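Local coordinates for oligopeptide-binding protein oppA (Lactococcus lactis, PDB 3DRF) that captures oligopeptides in a voluminous cavity that closes like a Venus fly-trap and serves their uptake by the OppABCDF ABC transporter, at residues W49-S54 against L191-P196; G68-F73 against P218-P223; L106-G111 against A116-F121. All blocks are in the same frame, centred on the assembly; numbering follows the deposited sequence. Where two conformers were deposited one is given.

Contact 1. Residues W49-S54 against L191-P196; sequences WLSGLS and LETVAP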
ATOM      1  N   TRP A  49       9.813   3.454 -11.711  1.00  6.02           N
ATOM      2  CA  TRP A  49       9.679   2.085 -12.226  1.00  5.87           C
ATOM      3  C   TRP A  49      10.299   1.024 -11.330  1.00  5.60           C
ATOM      4  O   TRP A  49      10.092  -0.138 -11.517  1.00  5.94           O
ATOM      5  CB  TRP A  49      10.272   2.029 -13.677  1.00  5.98           C
ATOM      6  CG  TRP A  49       9.402   2.871 -14.662  1.00  6.06           C
ATOM      7  CD1 TRP A  49       9.543   4.179 -14.939  1.00  6.80           C
ATOM      8  CD2 TRP A  49       8.255   2.411 -15.387  1.00  5.95           C
ATOM      9  NE1 TRP A  49       8.563   4.563 -15.827  1.00  6.61           N
ATOM     10  CE2 TRP A  49       7.770   3.494 -16.124  1.00  6.59           C
ATOM     11  CE3 TRP A  49       7.599   1.158 -15.504  1.00  6.66           C
ATOM     12  CZ2 TRP A  49       6.654   3.391 -16.989  1.00  6.81           C
ATOM     13  CZ3 TRP A  49       6.474   1.072 -16.330  1.00  6.87           C
ATOM     14  CH2 TRP A  49       6.015   2.198 -17.063  1.00  7.52           C
ATOM     15  N   LEU A  50      11.040   1.484 -10.328  1.00  5.74           N
ATOM     16  CA  LEU A  50      11.634   0.564  -9.315  1.00  5.64           C
ATOM     17  C   LEU A  50      10.712   0.463  -8.110  1.00  5.65           C
ATOM     18  O   LEU A  50      10.413   1.410  -7.475  1.00  5.84           O
ATOM     19  CB  LEU A  50      13.020   1.073  -8.839  1.00  5.98           C
ATOM     20  CG  LEU A  50      14.120   1.248  -9.912  1.00  6.85           C
ATOM     21  CD1 LEU A  50      15.430   1.627  -9.227  1.00  7.77           C
ATOM     22  CD2 LEU A  50      14.311  -0.059 -10.777  1.00  9.42           C
ATOM     23  N   SER A  51      10.236  -0.779  -7.911  0.50  5.52           N
ATOM     24  CA  SER A  51       9.297  -1.046  -6.813  0.50  6.04           C
ATOM     25  C   SER A  51       9.797  -0.508  -5.482  0.50  6.06           C
ATOM     26  O   SER A  51       9.045   0.125  -4.739  0.50  6.01           O
ATOM     27  CB  SER A  51       9.029  -2.550  -6.705  0.50  6.13           C
ATOM     28  OG  SER A  51       8.046  -2.858  -5.742  0.60  6.73           O
ATOM     29  N   GLY A  52      11.067  -0.720  -5.176  1.00  6.00           N
ATOM     30  CA  GLY A  52      11.604  -0.371  -3.875  1.00  6.40           C
ATOM     31  C   GLY A  52      11.526   1.117  -3.593  1.00  5.74           C
ATOM     32  O   GLY A  52      11.502   1.541  -2.438  1.00  6.76           O
ATOM     33  N   LEU A  53      11.522   1.954  -4.631  1.00  6.05           N
ATOM     34  CA  LEU A  53      11.536   3.409  -4.453  1.00  6.52           C
ATOM     35  C   LEU A  53      10.149   4.074  -4.658  1.00  6.85           C
ATOM     36  O   LEU A  53      10.040   5.257  -4.611  1.00  8.12           O
ATOM     37  CB  LEU A  53      12.510   4.031  -5.476  1.00  6.98           C
ATOM     38  CG  LEU A  53      13.966   3.448  -5.430  1.00  7.19           C
ATOM     39  CD1 LEU A  53      14.912   4.262  -6.363  1.00  8.89           C
ATOM     40  CD2 LEU A  53      14.561   3.438  -3.984  1.00  9.35           C
ATOM     41  N   SER A  54       9.135   3.279  -4.957  1.00  6.92           N
ATOM     42  CA  SER A  54       7.788   3.782  -5.272  1.00  6.80           C
ATOM     43  C   SER A  54       6.846   3.405  -4.138  1.00  7.01           C
ATOM     44  O   SER A  54       6.757   2.287  -3.812  1.00  8.28           O
ATOM     45  CB  SER A  54       7.349   3.090  -6.572  1.00  7.70           C
ATOM     46  OG  SER A  54       5.987   3.417  -6.887  1.00  8.57           O
ATOM     47  N   LEU A 191      11.475 -10.732  -1.718  1.00  5.54           N
ATOM     48  CA  LEU A 191      10.952  -9.763  -2.699  1.00  5.19           C
ATOM     49  C   LEU A 191      10.681 -10.458  -4.036  1.00  5.13           C
ATOM     50  O   LEU A 191      11.130 -11.545  -4.286  1.00  5.98           O
ATOM     51  CB  LEU A 191      11.942  -8.555  -2.859  1.00  5.23           C
ATOM     52  CG  LEU A 191      12.247  -7.796  -1.525  1.00  5.37           C
ATOM     53  CD1 LEU A 191      13.325  -6.701  -1.712  1.00  7.37           C
ATOM     54  CD2 LEU A 191      10.906  -7.197  -0.911  1.00  7.45           C
ATOM     55  N   GLU A 192       9.974  -9.740  -4.902  1.00  5.13           N
ATOM     56  CA  GLU A 192       9.392 -10.381  -6.093  1.00  5.66           C
ATOM     57  C   GLU A 192       9.608  -9.612  -7.360  1.00  5.78           C
ATOM     58  O   GLU A 192       8.951  -9.868  -8.321  1.00  6.72           O
ATOM     59  CB  GLU A 192       7.860 -10.614  -5.875  1.00  5.84           C
ATOM     60  CG  GLU A 192       7.512 -11.378  -4.564  1.00  6.32           C
ATOM     61  CD  GLU A 192       6.031 -11.649  -4.400  1.00  6.93           C
ATOM     62  OE1 GLU A 192       5.322 -11.861  -5.376  1.00  7.58           O
ATOM     63  OE2 GLU A 192       5.625 -11.670  -3.275  1.00  7.44           O
ATOM     64  N   THR A 193      10.533  -8.656  -7.347  1.00  5.38           N
ATOM     65  CA  THR A 193      10.842  -7.839  -8.536  1.00  5.61           C
ATOM     66  C   THR A 193      12.343  -7.847  -8.815  1.00  5.73           C
ATOM     67  O   THR A 193      13.108  -8.168  -7.975  1.00  5.71           O
ATOM     68  CB  THR A 193      10.357  -6.364  -8.334  1.00  5.73           C
ATOM     69  OG1 THR A 193      11.046  -5.784  -7.212  1.00  6.21           O
ATOM     70  CG2 THR A 193       8.834  -6.306  -8.050  1.00  6.38           C
ATOM     71  N   VAL A 194      12.673  -7.473 -10.046  1.00  5.79           N
ATOM     72  CA  VAL A 194      14.059  -7.238 -10.505  1.00  6.04           C
ATOM     73  C   VAL A 194      14.274  -5.757 -10.869  1.00  5.73           C
ATOM     74  O   VAL A 194      13.391  -5.057 -11.173  1.00  5.93           O
ATOM     75  CB  VAL A 194      14.393  -8.134 -11.762  1.00  6.38           C
ATOM     76  CG1 VAL A 194      14.647  -9.580 -11.334  1.00  6.31           C
ATOM     77  CG2 VAL A 194      13.290  -8.074 -12.844  1.00  6.15           C
ATOM     78  N   ALA A 195      15.519  -5.358 -10.765  1.00  5.64           N
ATOM     79  CA  ALA A 195      15.980  -4.004 -11.154  1.00  5.48           C
ATOM     80  C   ALA A 195      17.145  -4.166 -12.108  1.00  5.49           C
ATOM     81  O   ALA A 195      17.968  -5.044 -11.896  1.00  5.91           O
ATOM     82  CB  ALA A 195      16.411  -3.211  -9.888  1.00  5.90           C
ATOM     83  N   PRO A 196      17.204  -3.330 -13.131  1.00  5.58           N
ATOM     84  CA  PRO A 196      18.204  -3.531 -14.199  1.00  5.55           C
ATOM     85  C   PRO A 196      19.601  -2.976 -13.801  1.00  5.86           C
ATOM     86  O   PRO A 196      19.962  -1.856 -14.155  1.00  6.36           O
ATOM     87  CB  PRO A 196      17.567  -2.800 -15.386  1.00  5.84           C
ATOM     88  CG  PRO A 196      16.740  -1.654 -14.712  1.00  6.35           C
ATOM     89  CD  PRO A 196      16.179  -2.331 -13.476  1.00  5.99           C
TER

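Contact 2. Residues G68-F73 against P218-P223; sequences GQDGLF and PLVTGP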
ATOM      1  N   GLY A  68       4.241  -4.248 -14.074  1.00  6.76           N
ATOM      2  CA  GLY A  68       3.900  -3.944 -12.671  1.00  7.46           C
ATOM      3  C   GLY A  68       5.119  -3.728 -11.766  1.00  7.64           C
ATOM      4  O   GLY A  68       5.212  -4.274 -10.716  1.00  8.83           O
ATOM      5  N   GLN A  69       6.060  -2.974 -12.289  1.00  6.93           N
ATOM      6  CA  GLN A  69       7.410  -2.743 -11.666  1.00  6.30           C
ATOM      7  C   GLN A  69       8.193  -4.070 -11.560  1.00  6.56           C
ATOM      8  O   GLN A  69       8.871  -4.340 -10.633  1.00  6.02           O
ATOM      9  CB  GLN A  69       7.267  -1.971 -10.334  1.00  6.77           C
ATOM     10  CG  GLN A  69       6.607  -0.622 -10.546  1.00  7.37           C
ATOM     11  CD  GLN A  69       6.105   0.021  -9.252  1.00  7.52           C
ATOM     12  OE1 GLN A  69       6.323   1.174  -9.014  1.00 10.89           O
ATOM     13  NE2 GLN A  69       5.482  -0.767  -8.427  1.00  7.67           N
ATOM     14  N   ASP A  70       8.066  -4.830 -12.635  1.00  6.13           N
ATOM     15  CA  ASP A  70       8.880  -6.013 -12.930  1.00  6.62           C
ATOM     16  C   ASP A  70       8.751  -7.152 -11.896  1.00  6.59           C
ATOM     17  O   ASP A  70       9.669  -7.751 -11.446  1.00  6.54           O
ATOM     18  CB  ASP A  70      10.335  -5.594 -13.250  1.00  7.09           C
ATOM     19  CG  ASP A  70      10.381  -4.666 -14.458  1.00  6.98           C
ATOM     20  OD1 ASP A  70       9.645  -4.977 -15.405  1.00  7.44           O
ATOM     21  OD2 ASP A  70      11.088  -3.708 -14.410  1.00  7.26           O
ATOM     22  N   GLY A  71       7.492  -7.403 -11.609  1.00  7.21           N
ATOM     23  CA  GLY A  71       7.098  -8.568 -10.834  1.00  6.86           C
ATOM     24  C   GLY A  71       7.455  -9.868 -11.534  1.00  6.79           C
ATOM     25  O   GLY A  71       7.387  -9.960 -12.760  1.00  8.02           O
ATOM     26  N   LEU A  72       7.857 -10.866 -10.752  1.00  6.95           N
ATOM     27  CA  LEU A  72       8.405 -12.124 -11.293  1.00  6.59           C
ATOM     28  C   LEU A  72       7.466 -13.338 -11.323  1.00  6.88           C
ATOM     29  O   LEU A  72       7.628 -14.168 -12.138  1.00  8.00           O
ATOM     30  CB  LEU A  72       9.651 -12.535 -10.469  1.00  6.58           C
ATOM     31  CG  LEU A  72      10.884 -11.666 -10.668  1.00  6.82           C
ATOM     32  CD1 LEU A  72      11.940 -12.135  -9.712  1.00  8.95           C
ATOM     33  CD2 LEU A  72      11.392 -11.740 -12.178  1.00  7.72           C
ATOM     34  N   PHE A  73       6.564 -13.411 -10.350  1.00  7.22           N
ATOM     35  CA  PHE A  73       5.856 -14.694 -10.091  1.00  7.77           C
ATOM     36  C   PHE A  73       4.380 -14.665 -10.466  1.00  8.20           C
ATOM     37  O   PHE A  73       3.696 -13.712 -10.253  1.00  9.85           O
ATOM     38  CB  PHE A  73       5.993 -15.059  -8.610  1.00  8.12           C
ATOM     39  CG  PHE A  73       7.425 -15.078  -8.112  1.00  7.30           C
ATOM     40  CD1 PHE A  73       8.334 -15.963  -8.657  1.00  8.08           C
ATOM     41  CD2 PHE A  73       7.829 -14.218  -7.105  1.00  6.81           C
ATOM     42  CE1 PHE A  73       9.684 -15.983  -8.235  1.00  8.19           C
ATOM     43  CE2 PHE A  73       9.186 -14.220  -6.664  1.00  7.11           C
ATOM     44  CZ  PHE A  73      10.120 -15.105  -7.244  1.00  7.48           C
ATOM     45  N   PRO A 218      12.981   4.150 -18.492  1.00  7.51           N
ATOM     46  CA  PRO A 218      13.372   2.915 -17.805  1.00  7.31           C
ATOM     47  C   PRO A 218      13.588   1.731 -18.739  1.00  7.46           C
ATOM     48  O   PRO A 218      13.222   1.836 -19.859  1.00  8.07           O
ATOM     49  CB  PRO A 218      12.144   2.656 -16.906  1.00  7.03           C
ATOM     50  CG  PRO A 218      10.960   3.058 -17.842  1.00  7.42           C
ATOM     51  CD  PRO A 218      11.502   4.300 -18.568  1.00  7.89           C
ATOM     52  N   LEU A 219      14.190   0.655 -18.275  1.00  6.81           N
ATOM     53  CA  LEU A 219      13.989  -0.679 -18.838  1.00  6.49           C
ATOM     54  C   LEU A 219      12.930  -1.444 -18.032  1.00  6.32           C
ATOM     55  O   LEU A 219      12.834  -1.311 -16.825  1.00  6.88           O
ATOM     56  CB  LEU A 219      15.297  -1.511 -18.852  1.00  6.87           C
ATOM     57  CG  LEU A 219      16.494  -0.859 -19.572  1.00  7.82           C
ATOM     58  CD1 LEU A 219      17.692  -1.847 -19.631  1.00  8.91           C
ATOM     59  CD2 LEU A 219      16.075  -0.433 -21.012  1.00  9.17           C
ATOM     60  N   VAL A 220      12.170  -2.268 -18.747  1.00  6.25           N
ATOM     61  CA  VAL A 220      11.124  -3.099 -18.128  1.00  6.46           C
ATOM     62  C   VAL A 220      11.159  -4.494 -18.720  1.00  6.50           C
ATOM     63  O   VAL A 220      11.869  -4.801 -19.639  1.00  6.81           O
ATOM     64  CB  VAL A 220       9.718  -2.486 -18.277  1.00  6.76           C
ATOM     65  CG1 VAL A 220       9.707  -1.038 -17.739  1.00  7.71           C
ATOM     66  CG2 VAL A 220       9.270  -2.507 -19.783  1.00  7.49           C
ATOM     67  N   THR A 221      10.364  -5.340 -18.108  1.00  6.54           N
ATOM     68  CA  THR A 221      10.335  -6.777 -18.458  1.00  7.32           C
ATOM     69  C   THR A 221       8.934  -7.282 -18.946  1.00  7.41           C
ATOM     70  O   THR A 221       8.809  -8.382 -19.324  1.00  7.30           O
ATOM     71  CB  THR A 221      10.739  -7.671 -17.232  1.00  7.40           C
ATOM     72  OG1 THR A 221       9.745  -7.586 -16.192  1.00  7.80           O
ATOM     73  CG2 THR A 221      12.137  -7.294 -16.691  1.00  7.95           C
ATOM     74  N   GLY A 222       7.931  -6.433 -18.910  1.00  7.46           N
ATOM     75  CA  GLY A 222       6.561  -6.847 -19.157  1.00  7.47           C
ATOM     76  C   GLY A 222       6.176  -6.919 -20.650  1.00  7.96           C
ATOM     77  O   GLY A 222       6.968  -6.719 -21.514  1.00  8.30           O
ATOM     78  N   PRO A 223       4.895  -7.189 -20.908  1.00  8.13           N
ATOM     79  CA  PRO A 223       4.449  -7.388 -22.321  1.00  8.31           C
ATOM     80  C   PRO A 223       4.509  -6.095 -23.138  1.00  8.26           C
ATOM     81  O   PRO A 223       4.638  -6.185 -24.350  1.00  8.64           O
ATOM     82  CB  PRO A 223       3.001  -7.943 -22.186  1.00  8.77           C
ATOM     83  CG  PRO A 223       2.591  -7.628 -20.738  1.00  9.61           C
ATOM     84  CD  PRO A 223       3.877  -7.580 -19.910  1.00  8.76           C
TER
HETATM   85  O   HOH W   1       9.310 -10.030 -14.984  1.00 10.64           O

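Contact 3. Residues L106-G111 against A116-F121; sequences LKWSDG and AKDYEF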
ATOM      1  N   LEU A 106      14.073 -14.672 -20.208  1.00  9.66           N
ATOM      2  CA  LEU A 106      13.670 -13.404 -19.581  1.00  8.87           C
ATOM      3  C   LEU A 106      14.710 -12.304 -19.854  1.00  8.67           C
ATOM      4  O   LEU A 106      15.817 -12.410 -19.441  1.00  8.80           O
ATOM      5  CB  LEU A 106      13.472 -13.608 -18.049  1.00  8.69           C
ATOM      6  CG  LEU A 106      13.038 -12.381 -17.276  1.00  7.53           C
ATOM      7  CD1 LEU A 106      11.631 -11.879 -17.732  1.00  9.15           C
ATOM      8  CD2 LEU A 106      13.083 -12.684 -15.716  1.00  9.27           C
ATOM      9  N   LYS A 107      14.235 -11.273 -20.518  1.00  8.16           N
ATOM     10  CA  LYS A 107      15.057 -10.143 -20.938  1.00  8.14           C
ATOM     11  C   LYS A 107      14.445  -8.804 -20.488  1.00  7.58           C
ATOM     12  O   LYS A 107      13.297  -8.697 -20.234  1.00  8.18           O
ATOM     13  CB  LYS A 107      15.179 -10.186 -22.483  1.00  8.90           C
ATOM     14  CG  LYS A 107      15.940 -11.421 -23.036  1.00 11.91           C
ATOM     15  CD  LYS A 107      15.986 -11.336 -24.576  1.00 15.79           C
ATOM     16  CE  LYS A 107      16.684 -12.564 -25.099  1.00 18.52           C
ATOM     17  NZ  LYS A 107      18.035 -12.455 -24.548  1.00 22.38           N
ATOM     18  N   TRP A 108      15.295  -7.820 -20.416  1.00  7.03           N
ATOM     19  CA  TRP A 108      14.890  -6.408 -20.365  1.00  7.18           C
ATOM     20  C   TRP A 108      14.470  -5.911 -21.761  1.00  7.47           C
ATOM     21  O   TRP A 108      14.776  -6.533 -22.776  1.00  7.54           O
ATOM     22  CB  TRP A 108      16.101  -5.530 -19.904  1.00  6.39           C
ATOM     23  CG  TRP A 108      16.497  -5.864 -18.441  1.00  6.23           C
ATOM     24  CD1 TRP A 108      17.559  -6.597 -18.056  1.00  6.91           C
ATOM     25  CD2 TRP A 108      15.749  -5.559 -17.256  1.00  5.60           C
ATOM     26  NE1 TRP A 108      17.572  -6.729 -16.684  1.00  6.38           N
ATOM     27  CE2 TRP A 108      16.453  -6.120 -16.183  1.00  5.97           C
ATOM     28  CE3 TRP A 108      14.596  -4.808 -17.001  1.00  6.14           C
ATOM     29  CZ2 TRP A 108      16.048  -5.956 -14.852  1.00  6.10           C
ATOM     30  CZ3 TRP A 108      14.179  -4.663 -15.680  1.00  6.21           C
ATOM     31  CH2 TRP A 108      14.916  -5.249 -14.609  1.00  6.11           C
ATOM     32  N   SER A 109      13.805  -4.759 -21.764  1.00  7.66           N
ATOM     33  CA  SER A 109      13.237  -4.209 -23.005  1.00  8.25           C
ATOM     34  C   SER A 109      14.310  -3.643 -23.980  1.00  8.91           C
ATOM     35  O   SER A 109      13.985  -3.246 -25.049  1.00 10.50           O
ATOM     36  CB  SER A 109      12.191  -3.169 -22.661  1.00  8.10           C
ATOM     37  OG  SER A 109      12.742  -2.226 -21.755  1.00  8.54           O
ATOM     38  N   ASP A 110      15.561  -3.655 -23.579  1.00  9.23           N
ATOM     39  CA  ASP A 110      16.675  -3.332 -24.497  1.00  9.95           C
ATOM     40  C   ASP A 110      17.320  -4.631 -25.042  1.00 10.41           C
ATOM     41  O   ASP A 110      18.319  -4.541 -25.709  1.00 11.99           O
ATOM     42  CB  ASP A 110      17.708  -2.456 -23.791  1.00 10.35           C
ATOM     43  CG  ASP A 110      18.530  -3.201 -22.783  1.00 10.53           C
ATOM     44  OD1 ASP A 110      18.135  -4.256 -22.336  1.00 10.42           O
ATOM     45  OD2 ASP A 110      19.594  -2.709 -22.422  1.00 13.03           O
ATOM     46  N   GLY A 111      16.734  -5.802 -24.751  1.00  9.71           N
ATOM     47  CA  GLY A 111      17.276  -7.077 -25.237  1.00  9.95           C
ATOM     48  C   GLY A 111      18.341  -7.748 -24.344  1.00  9.69           C
ATOM     49  O   GLY A 111      18.689  -8.880 -24.587  1.00 11.39           O
ATOM     50  N   ALA A 116      20.593 -13.053 -12.209  1.00  6.38           N
ATOM     51  CA  ALA A 116      20.582 -13.253 -10.737  1.00  6.14           C
ATOM     52  C   ALA A 116      20.927 -11.920 -10.019  1.00  6.40           C
ATOM     53  O   ALA A 116      20.286 -11.557  -9.039  1.00  6.05           O
ATOM     54  CB  ALA A 116      21.613 -14.377 -10.365  1.00  6.82           C
ATOM     55  N   LYS A 117      21.929 -11.208 -10.519  1.00  6.18           N
ATOM     56  CA  LYS A 117      22.302  -9.929  -9.923  1.00  6.01           C
ATOM     57  C   LYS A 117      21.167  -8.858  -9.945  1.00  5.71           C
ATOM     58  O   LYS A 117      21.043  -8.101  -9.032  1.00  5.73           O
ATOM     59  CB  LYS A 117      23.553  -9.378 -10.642  1.00  6.14           C
ATOM     60  CG  LYS A 117      24.009  -7.947 -10.200  1.00  6.60           C
ATOM     61  CD  LYS A 117      24.296  -7.875  -8.661  1.00  6.36           C
ATOM     62  CE  LYS A 117      24.773  -6.416  -8.314  1.00  6.88           C
ATOM     63  NZ  LYS A 117      25.008  -6.358  -6.805  1.00  6.87           N
ATOM     64  N   ASP A 118      20.343  -8.860 -11.008  1.00  5.47           N
ATOM     65  CA  ASP A 118      19.170  -7.940 -11.085  1.00  5.79           C
ATOM     66  C   ASP A 118      18.180  -8.170  -9.929  1.00  5.88           C
ATOM     67  O   ASP A 118      17.557  -7.292  -9.492  1.00  5.85           O
ATOM     68  CB  ASP A 118      18.472  -8.115 -12.445  1.00  5.55           C
ATOM     69  CG  ASP A 118      19.344  -7.684 -13.624  1.00  5.69           C
ATOM     70  OD1 ASP A 118      20.210  -6.852 -13.430  1.00  6.49           O
ATOM     71  OD2 ASP A 118      19.132  -8.215 -14.669  1.00  6.95           O
ATOM     72  N   TYR A 119      18.034  -9.437  -9.557  1.00  5.64           N
ATOM     73  CA  TYR A 119      17.160  -9.777  -8.402  1.00  5.35           C
ATOM     74  C   TYR A 119      17.739  -9.321  -7.036  1.00  5.56           C
ATOM     75  O   TYR A 119      17.078  -8.727  -6.264  1.00  5.64           O
ATOM     76  CB  TYR A 119      16.887 -11.293  -8.441  1.00  5.41           C
ATOM     77  CG  TYR A 119      15.961 -11.691  -7.298  1.00  6.33           C
ATOM     78  CD1 TYR A 119      14.628 -11.216  -7.212  1.00  6.24           C
ATOM     79  CD2 TYR A 119      16.435 -12.483  -6.276  1.00  5.97           C
ATOM     80  CE1 TYR A 119      13.802 -11.575  -6.132  1.00  5.99           C
ATOM     81  CE2 TYR A 119      15.622 -12.849  -5.196  1.00  6.09           C
ATOM     82  CZ  TYR A 119      14.318 -12.374  -5.127  1.00  5.36           C
ATOM     83  OH  TYR A 119      13.509 -12.738  -4.053  1.00  6.30           O
ATOM     84  N   GLU A 120      19.003  -9.647  -6.807  1.00  5.74           N
ATOM     85  CA  GLU A 120      19.700  -9.161  -5.608  1.00  5.89           C
ATOM     86  C   GLU A 120      19.706  -7.622  -5.568  1.00  5.46           C
ATOM     87  O   GLU A 120      19.569  -7.035  -4.522  1.00  5.74           O
ATOM     88  CB  GLU A 120      21.156  -9.745  -5.595  1.00  5.78           C
ATOM     89  CG  GLU A 120      21.960  -9.264  -4.367  1.00  6.50           C
ATOM     90  CD  GLU A 120      22.648  -7.884  -4.533  1.00  6.30           C
ATOM     91  OE1 GLU A 120      22.714  -7.358  -5.611  1.00  6.44           O
ATOM     92  OE2 GLU A 120      23.117  -7.425  -3.483  1.00  6.71           O
ATOM     93  N   PHE A 121      19.837  -6.986  -6.734  1.00  5.38           N
ATOM     94  CA  PHE A 121      19.925  -5.503  -6.736  1.00  5.36           C
ATOM     95  C   PHE A 121      18.637  -4.822  -6.199  1.00  5.38           C
ATOM     96  O   PHE A 121      18.743  -3.839  -5.536  1.00  5.48           O
ATOM     97  CB  PHE A 121      20.318  -4.972  -8.149  1.00  5.50           C
ATOM     98  CG  PHE A 121      20.647  -3.497  -8.154  1.00  5.61           C
ATOM     99  CD1 PHE A 121      20.018  -2.652  -9.039  1.00  6.47           C
ATOM    100  CD2 PHE A 121      21.568  -2.974  -7.267  1.00  7.20           C
ATOM    101  CE1 PHE A 121      20.312  -1.315  -9.059  1.00  8.18           C
ATOM    102  CE2 PHE A 121      21.884  -1.576  -7.283  1.00  8.54           C
ATOM    103  CZ  PHE A 121      21.220  -0.782  -8.172  1.00  8.71           C
TER

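Contact 1. Residues W49-S54 against L191-P196
L50 and the A195-P196 pair make the close-packed end of this contact. The branch that does the work is CD2 of L50: it rests 3.9 Å from A195 CB, and the same methyl lies 4.0 Å from P196 CD, so a single carbon is seated between a methyl and the flank of a proline ring. The torsions of the leucine account for the choice of branch. CG stands anti to the carbonyl carbon (chi1 -59°); chi2 of -175° runs CD1 on in extension, and CD2, the branch turned off it, is the methyl that meets A195 and P196, although the CB bond itself points neither toward the other segment nor away. All three residues are buried, and L50 also packs on L208 and T214.

The other end, S51 with T193, is the partly exposed side. Both CB bonds point across the gap, yet nothing polar is exchanged: the single carbon S51 CB meets T193 OG1 at 3.8 Å and T193 CG2 at 4.0 Å, both at van der Waals range, and no hydrogen bond joins the two segments. The position of S51 OG is uncertain, because the serine was deposited in two conformers.

Each segment is held by other means. L53 N bonds to L50 O within the short 3-10 turn of 51-53, while T193 O accepts from T122 OG1 and the backbones of A195 and D118 are paired, which ties 191-196 to helix 116-127. P196 then occupies the N-cap position of helix 197-200. The arrangement is plain loop-to-loop packing, with apolar side chains joining two irregular segments within the periplasmic-binding-protein type fold of a family 5 solute-binding protein.

Contact 2. Residues G68-F73 against P218-P223
D70 reaches T221 through one carboxylate oxygen, in a contact between two irregular loops of this periplasmic-binding-protein type fold, the second of which leads into strand 224-230. OD1 takes two bonds from the same residue: T221 OG1 donates to D70 OD1 at 2.7 Å, and T221 N donates to D70 OD1 at 2.8 Å with a bent N-H...O angle of 139°. Both donors come from the same face of the carboxylate, about 40° out of its plane, so the threonine grips the oxygen from above and not in line with the flat group.

The torsions suit this pincer. T221 places OG1 between its backbone N and carbonyl carbon (chi1 67°), bringing hydroxyl and amide hydrogen to the same oxygen. D70 holds CG anti to its carbonyl carbon, with its CB bond directed at the other segment. Close beside the bonds, V220 CA lies 3.6 Å from D70 OD1, and T221 CG2 is at the same distance from that oxygen, so two carbons also lie against it.

The next shell lies mostly on 218-223: S109 OG is hydrogen-bonded to V220 N, and G222 O receives N240 ND2. On 68-73, the backbone of L72 is hydrogen-bonded to A87. G222 itself is confined from within its own loop, because a CB there would clash with CD of the following P223. With D70 and T221 both buried, the paired donors satisfy OD1 within the protein. A water adds a second bridge between the loops, donating to G71 O at 2.9 Å and to T221 OG1 at 2.8 Å, so the threonine hydroxyl accepts from the water while it donates to D70.

Contact 3. Residues L106-G111 against A116-F121
W108 and D118 share the buried surface of this contact equally, and one hydrogen bond defines it. W108 NE1 donates to D118 OD2 at 2.9 Å, with an N-H...O angle of 160°, and the oxygen lies only 5° out of the indole plane: the acceptor sits squarely at the ring edge. Seen from the carboxylate the approach is different. NE1 meets OD2 from well above the carboxylate plane, and the two flat groups stand steeply to one another, 76° apart. The six-membered part of the ring follows along the same edge, with W108 CZ2 4.0 Å from D118 CB and 3.8 Å from D118 OD2.

The backbones are well separated, the CA atoms of W108 and D118 being 10.3 Å apart, so the span is bridged by side chains alone. W108 sets CG anti to its carbonyl carbon, which sends the ring toward the helix from the start of a type I turn, W108 to G111, closed by G111 N bonding to W108 O.

D118 lies in the first turn of helix 116-127, where OD2 also receives T115 N and OD1 receives Y197 N. D70, T221 and P196 pack against the indole. A phenylalanine in place of W108 would probably leave OD2 without its indole donor and open a gap beside D70, T221 and P196.

Three N-H groups thus converge on one buried carboxylate from the turn, from the residue before the helix and from Y197, an arrangement likely to stabilise the negative charge of D118 while fixing the rotation of its carboxylate.

Overall arrangement
From the N terminus the chain supplies 49-54 and then 68-73, the first halves of contacts 1 and 2, before strands 87-92 and 97-102 lead to contact 3, which closes a short local loop at the start of helix 116-127. Contact 1 closes when 191-196 returns ahead of helix 197-200, and contact 2 when 218-223 arrives before strand 224-230. These two long closures therefore cross, and contact 3 lies within both. All three sit on one side of the chain's centre, their centres 9 to 11 Å apart. A probable hydrogen bond, E192 O to L72 N at 2.8 Å, links 191-196 to 68-73. Together they tie the early loops to helix 116-127 and the loop before strand 224-230.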